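Local coordinates for protein probable adenylyl-sulfate kinase (Aeropyrum pernix, PDB 2YVU) that probably phosphorylates adenosine 5'-phosphosulfate with ATP, giving 3'-phosphoadenylyl sulfate, the activated form of sulfate, at residues A[68-73]-A[90-95]; A[17-22]-A[114-119]. All coordinates share one frame; numbering follows the deposited sequence.

Interaction 1 (A[68-73]-A[90-95]); sequences LRHLKR and CSFVSP
His70 and Phe92 meet as an oblique aromatic pair. Their ring centres are 5.5 Å apart and the planes stand at 72°. The imidazole presents its NE2-CE1 side to the CD2-CE2 side of the phenyl ring, and the closest atoms are His70 NE2 and Phe92 CD2 at 3.7 Å. The histidine reaches across because CG lies anti to the backbone N (chi1 158°). Its other nitrogen, ND1, is hydrogen-bonded to Ser57 OG, which fixes the rotation of the ring.

The next residue, Leu71, splits its two methyls between neighbours. CD1 of Leu71 rests on CB of Ser94 at 3.9 Å, and CD2 of Leu71 lies 4.3 Å from CB of Phe92. No hydrogen bond joins the two segments; they meet by van der Waals packing. Ser94 is, by similarity, the phosphoserine intermediate.

Helix 64-82 here lies over the loop that follows strand 87-91. Leu71 also touches Ala99 of helix 97-109 and Trp17 of strand 14-19, while Ala52 of helix 49-53 touches both His70 and Phe92.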
loop_
_atom_site.group_PDB
_atom_site.type_symbol
_atom_site.label_atom_id
_atom_site.label_comp_id
_atom_site.label_asym_id
_atom_site.label_seq_id
_atom_site.Cartn_x
_atom_site.Cartn_y
_atom_site.Cartn_z
ATOM N N LEU A 68 -11.005 -1.926 10.782
ATOM C CA LEU A 68 -10.288 -3.186 10.626
ATOM C C LEU A 68 -9.852 -3.379 9.182
ATOM O O LEU A 68 -8.695 -3.719 8.913
ATOM C CB LEU A 68 -11.171 -4.374 11.029
ATOM C CG LEU A 68 -10.945 -5.050 12.381
ATOM C CD1 LEU A 68 -11.871 -6.263 12.487
ATOM C CD2 LEU A 68 -9.487 -5.484 12.520
ATOM N N ARG A 69 -10.786 -3.196 8.253
ATOM C CA ARG A 69 -10.457 -3.347 6.833
ATOM C C ARG A 69 -9.245 -2.486 6.516
ATOM O O ARG A 69 -8.353 -2.876 5.773
ATOM C CB ARG A 69 -11.609 -2.874 5.948
ATOM C CG ARG A 69 -12.482 -3.975 5.405
ATOM C CD ARG A 69 -13.433 -3.444 4.337
ATOM N NE ARG A 69 -14.126 -4.537 3.666
ATOM C CZ ARG A 69 -14.972 -5.370 4.263
ATOM N NH1 ARG A 69 -15.238 -5.240 5.556
ATOM N NH2 ARG A 69 -15.551 -6.342 3.570
ATOM N N HIS A 70 -9.248 -1.298 7.104
ATOM C CA HIS A 70 -8.201 -0.306 6.913
ATOM C C HIS A 70 -6.869 -0.780 7.465
ATOM O O HIS A 70 -5.854 -0.736 6.772
ATOM C CB HIS A 70 -8.682 0.982 7.574
ATOM C CG HIS A 70 -7.603 1.939 7.943
ATOM N ND1 HIS A 70 -6.852 2.617 7.007
ATOM C CD2 HIS A 70 -7.211 2.405 9.151
ATOM C CE1 HIS A 70 -6.048 3.464 7.624
ATOM N NE2 HIS A 70 -6.246 3.354 8.926
ATOM N N LEU A 71 -6.884 -1.258 8.704
ATOM C CA LEU A 71 -5.679 -1.739 9.356
ATOM C C LEU A 71 -5.083 -2.960 8.660
ATOM O O LEU A 71 -3.861 -3.095 8.556
ATOM C CB LEU A 71 -5.979 -2.048 10.830
ATOM C CG LEU A 71 -6.321 -0.788 11.647
ATOM C CD1 LEU A 71 -6.731 -1.170 13.072
ATOM C CD2 LEU A 71 -5.107 0.162 11.685
ATOM N N LYS A 72 -5.936 -3.859 8.192
ATOM C CA LYS A 72 -5.451 -5.037 7.490
ATOM C C LYS A 72 -4.771 -4.548 6.202
ATOM O O LYS A 72 -3.757 -5.075 5.765
ATOM C CB LYS A 72 -6.619 -5.957 7.140
ATOM C CG LYS A 72 -6.230 -7.094 6.203
ATOM C CD LYS A 72 -7.413 -8.007 5.926
ATOM C CE LYS A 72 -6.976 -9.248 5.145
ATOM N NZ LYS A 72 -8.133 -10.159 4.851
ATOM N N ARG A 73 -5.357 -3.530 5.598
ATOM C CA ARG A 73 -4.820 -2.969 4.382
ATOM C C ARG A 73 -3.451 -2.363 4.643
ATOM O O ARG A 73 -2.522 -2.557 3.863
ATOM C CB ARG A 73 -5.772 -1.908 3.857
ATOM C CG ARG A 73 -5.274 -1.227 2.642
ATOM C CD ARG A 73 -6.455 -0.710 1.890
ATOM N NE ARG A 73 -7.096 0.329 2.641
ATOM C CZ ARG A 73 -8.406 0.445 2.792
ATOM N NH1 ARG A 73 -9.245 -0.429 2.241
ATOM N NH2 ARG A 73 -8.865 1.448 3.503
ATOM N N CYS A 90 4.968 2.921 11.310
ATOM C CA CYS A 90 3.528 3.155 11.289
ATOM C C CYS A 90 2.967 3.858 12.518
ATOM O O CYS A 90 3.310 3.519 13.648
ATOM C CB CYS A 90 2.784 1.827 11.118
ATOM S SG CYS A 90 3.122 0.949 9.623
ATOM N N SER A 91 2.080 4.819 12.284
ATOM C CA SER A 91 1.441 5.560 13.361
ATOM C C SER A 91 -0.043 5.633 13.064
ATOM O O SER A 91 -0.497 6.470 12.269
ATOM C CB SER A 91 1.981 6.984 13.461
ATOM O OG SER A 91 1.271 7.648 14.488
ATOM N N PHE A 92 -0.807 4.757 13.695
ATOM C CA PHE A 92 -2.230 4.732 13.434
ATOM C C PHE A 92 -3.096 4.668 14.672
ATOM O O PHE A 92 -2.611 4.423 15.771
ATOM C CB PHE A 92 -2.575 3.535 12.546
ATOM C CG PHE A 92 -2.118 3.688 11.139
ATOM C CD1 PHE A 92 -0.876 3.210 10.746
ATOM C CD2 PHE A 92 -2.914 4.362 10.214
ATOM C CE1 PHE A 92 -0.421 3.398 9.440
ATOM C CE2 PHE A 92 -2.468 4.558 8.902
ATOM C CZ PHE A 92 -1.219 4.072 8.513
ATOM N N VAL A 93 -4.389 4.902 14.466
ATOM C CA VAL A 93 -5.359 4.813 15.542
ATOM C C VAL A 93 -5.795 3.341 15.499
ATOM O O VAL A 93 -6.525 2.911 14.595
ATOM C CB VAL A 93 -6.560 5.760 15.296
ATOM C CG1 VAL A 93 -7.153 5.505 13.935
ATOM C CG2 VAL A 93 -7.614 5.568 16.375
ATOM N N SER A 94 -5.289 2.568 16.455
ATOM C CA SER A 94 -5.589 1.143 16.542
ATOM C C SER A 94 -5.681 0.780 18.030
ATOM O O SER A 94 -4.835 0.071 18.567
ATOM C CB SER A 94 -4.463 0.373 15.847
ATOM O OG SER A 94 -3.175 0.817 16.281
ATOM N N PRO A 95 -6.730 1.266 18.712
ATOM C CA PRO A 95 -6.933 1.018 20.140
ATOM C C PRO A 95 -7.165 -0.417 20.588
ATOM O O PRO A 95 -6.879 -0.748 21.736
ATOM C CB PRO A 95 -8.118 1.927 20.480
ATOM C CG PRO A 95 -8.921 1.884 19.243
ATOM C CD PRO A 95 -7.868 2.016 18.149
#

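Interaction 2 (A[17-22]-A[114-119])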
loop_
_atom_site.group_PDB
_atom_site.type_symbol
_atom_site.label_atom_id
_atom_site.label_comp_id
_atom_site.label_asym_id
_atom_site.label_seq_id
_atom_site.Cartn_x
_atom_site.Cartn_y
_atom_site.Cartn_z
ATOM N N TRP A 17 5.462 -0.360 14.628
ATOM C CA TRP A 17 4.065 0.015 14.817
ATOM C C TRP A 17 3.817 0.840 16.074
ATOM O O TRP A 17 3.783 0.294 17.194
ATOM C CB TRP A 17 3.207 -1.249 14.847
ATOM C CG TRP A 17 1.735 -0.982 14.753
ATOM C CD1 TRP A 17 0.877 -0.696 15.788
ATOM C CD2 TRP A 17 0.968 -0.863 13.553
ATOM N NE1 TRP A 17 -0.378 -0.398 15.297
ATOM C CE2 TRP A 17 -0.347 -0.483 13.929
ATOM C CE3 TRP A 17 1.261 -1.034 12.188
ATOM C CZ2 TRP A 17 -1.354 -0.258 12.994
ATOM C CZ3 TRP A 17 0.259 -0.813 11.266
ATOM C CH2 TRP A 17 -1.037 -0.426 11.671
ATOM N N LEU A 18 3.634 2.156 15.919
ATOM C CA LEU A 18 3.409 2.958 17.113
ATOM C C LEU A 18 1.931 2.928 17.488
ATOM O O LEU A 18 1.067 3.245 16.672
ATOM C CB LEU A 18 3.861 4.395 16.881
ATOM C CG LEU A 18 5.287 4.582 16.333
ATOM C CD1 LEU A 18 5.434 5.991 15.784
ATOM C CD2 LEU A 18 6.311 4.327 17.411
ATOM N N THR A 19 1.631 2.545 18.722
ATOM C CA THR A 19 0.243 2.519 19.146
ATOM C C THR A 19 0.103 3.370 20.410
ATOM O O THR A 19 0.962 3.347 21.305
ATOM C CB THR A 19 -0.253 1.060 19.405
ATOM O OG1 THR A 19 -1.591 1.086 19.911
ATOM C CG2 THR A 19 0.639 0.356 20.412
ATOM N N GLY A 20 -0.979 4.139 20.462
ATOM C CA GLY A 20 -1.222 5.003 21.588
ATOM C C GLY A 20 -2.405 5.904 21.295
ATOM O O GLY A 20 -2.927 5.901 20.185
ATOM N N LEU A 21 -2.823 6.672 22.293
ATOM C CA LEU A 21 -3.960 7.563 22.158
ATOM C C LEU A 21 -3.678 8.731 21.240
ATOM O O LEU A 21 -2.529 9.151 21.086
ATOM C CB LEU A 21 -4.365 8.116 23.540
ATOM C CG LEU A 21 -4.999 7.175 24.571
ATOM C CD1 LEU A 21 -5.111 7.891 25.918
ATOM C CD2 LEU A 21 -6.364 6.716 24.087
ATOM N N PRO A 22 -4.731 9.262 20.592
ATOM C CA PRO A 22 -4.518 10.409 19.709
ATOM C C PRO A 22 -3.968 11.480 20.646
ATOM O O PRO A 22 -4.441 11.600 21.774
ATOM C CB PRO A 22 -5.934 10.754 19.243
ATOM C CG PRO A 22 -6.631 9.441 19.261
ATOM C CD PRO A 22 -6.125 8.782 20.522
ATOM N N PHE A 114 8.142 -7.377 13.697
ATOM C CA PHE A 114 7.084 -6.405 13.949
ATOM C C PHE A 114 7.270 -5.865 15.359
ATOM O O PHE A 114 7.040 -6.575 16.339
ATOM C CB PHE A 114 5.710 -7.070 13.789
ATOM C CG PHE A 114 4.540 -6.125 13.973
ATOM C CD1 PHE A 114 3.937 -5.964 15.223
ATOM C CD2 PHE A 114 4.022 -5.420 12.889
ATOM C CE1 PHE A 114 2.832 -5.126 15.385
ATOM C CE2 PHE A 114 2.914 -4.572 13.035
ATOM C CZ PHE A 114 2.315 -4.424 14.283
ATOM N N LEU A 115 7.689 -4.609 15.457
ATOM C CA LEU A 115 7.926 -3.992 16.759
ATOM C C LEU A 115 6.763 -3.124 17.218
ATOM O O LEU A 115 6.554 -2.023 16.708
ATOM C CB LEU A 115 9.202 -3.137 16.719
ATOM C CG LEU A 115 10.448 -3.866 16.222
ATOM C CD1 LEU A 115 11.624 -2.908 16.079
ATOM C CD2 LEU A 115 10.760 -4.977 17.187
ATOM N N GLU A 116 6.012 -3.620 18.189
ATOM C CA GLU A 116 4.878 -2.886 18.725
ATOM C C GLU A 116 5.392 -1.949 19.817
ATOM O O GLU A 116 5.836 -2.381 20.887
ATOM C CB GLU A 116 3.847 -3.864 19.270
ATOM C CG GLU A 116 2.586 -3.230 19.815
ATOM C CD GLU A 116 1.473 -4.258 19.980
ATOM O OE1 GLU A 116 1.781 -5.459 20.059
ATOM O OE2 GLU A 116 0.293 -3.874 20.030
ATOM N N ILE A 117 5.343 -0.660 19.519
ATOM C CA ILE A 117 5.833 0.380 20.415
ATOM C C ILE A 117 4.688 1.116 21.093
ATOM O O ILE A 117 3.889 1.806 20.438
ATOM C CB ILE A 117 6.656 1.416 19.620
ATOM C CG1 ILE A 117 7.673 0.682 18.740
ATOM C CG2 ILE A 117 7.242 2.485 20.573
ATOM C CD1 ILE A 117 8.697 -0.197 19.507
ATOM N N TYR A 118 4.619 0.997 22.411
ATOM C CA TYR A 118 3.563 1.673 23.147
ATOM C C TYR A 118 3.977 3.083 23.559
ATOM O O TYR A 118 4.861 3.268 24.403
ATOM C CB TYR A 118 3.158 0.837 24.374
ATOM C CG TYR A 118 2.079 1.460 25.252
ATOM C CD1 TYR A 118 1.064 2.247 24.709
ATOM C CD2 TYR A 118 2.045 1.211 26.619
ATOM C CE1 TYR A 118 0.029 2.774 25.513
ATOM C CE2 TYR A 118 1.019 1.727 27.428
ATOM C CZ TYR A 118 0.018 2.507 26.867
ATOM O OH TYR A 118 -0.980 3.032 27.675
ATOM N N VAL A 119 3.331 4.070 22.937
ATOM C CA VAL A 119 3.549 5.482 23.215
ATOM C C VAL A 119 2.516 5.778 24.309
ATOM O O VAL A 119 1.323 5.951 24.048
ATOM C CB VAL A 119 3.301 6.323 21.949
ATOM C CG1 VAL A 119 3.598 7.806 22.221
ATOM C CG2 VAL A 119 4.181 5.791 20.817
HETATM O O HOH W 1 -1.067 6.585 24.863
#
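The central parallel strands 14-19 and 114-120 pair here, just where the first runs into the P-loop that binds ATP by similarity. Trp17 N donates to Leu115 O at 2.9 Å, and Ile117 N to Trp17 O. Thr19 N then gives a nearly straight bond to Ile117 O (N-H...O 174°), and Val119 N closes the series on Thr19 O. A water extends the link: it donates to Val119 O and accepts from Leu21 N.

On one face, Leu18 CD2 lies 3.7 Å from Ile117 CB, with the two side chains side by side and pointing the same way. On the other, Phe114 brings CZ to within 3.3 Å of Trp17 CB. Its ring is near parallel to the five-membered ring of Trp17 (28°) but slid aside, with little overlap. CG of Trp17 stands anti to the backbone N (chi1 -168°), which carries the indole away from strand 114-120 and lets NE1 hydrogen-bond Ser94 OG. A leucine in place of Trp17 would probably leave Ser94 OG without this donor and open a gap beside Phe114. Glu116, on this same face, forms salt bridges with Arg100 and Arg104 of helix 97-109.

Parallel pairing that leads from a core strand into a Walker A loop is typical of the P-loop NTPase fold.

Both contacts are buried and reach the same parallel sheet, but interaction 2 lies nearer the centre of the chain. It joins two strands of the sheet through regular backbone hydrogen bonds. Interaction 1 sets a helix against the loop after strand 87-91, with side-chain packing and less buried surface. Strands 87-91 and 14-19 are neighbours, so the two contacts touch: Cys90 O is 2.7 Å from Leu18 N, a probable hydrogen bond, and Cys90 CB packs on the indole of Trp17. Segment 90-95 carries the probable phosphoserine site, while 17-22 begins the probable ATP site. Together they place both sites at the same end of the sheet.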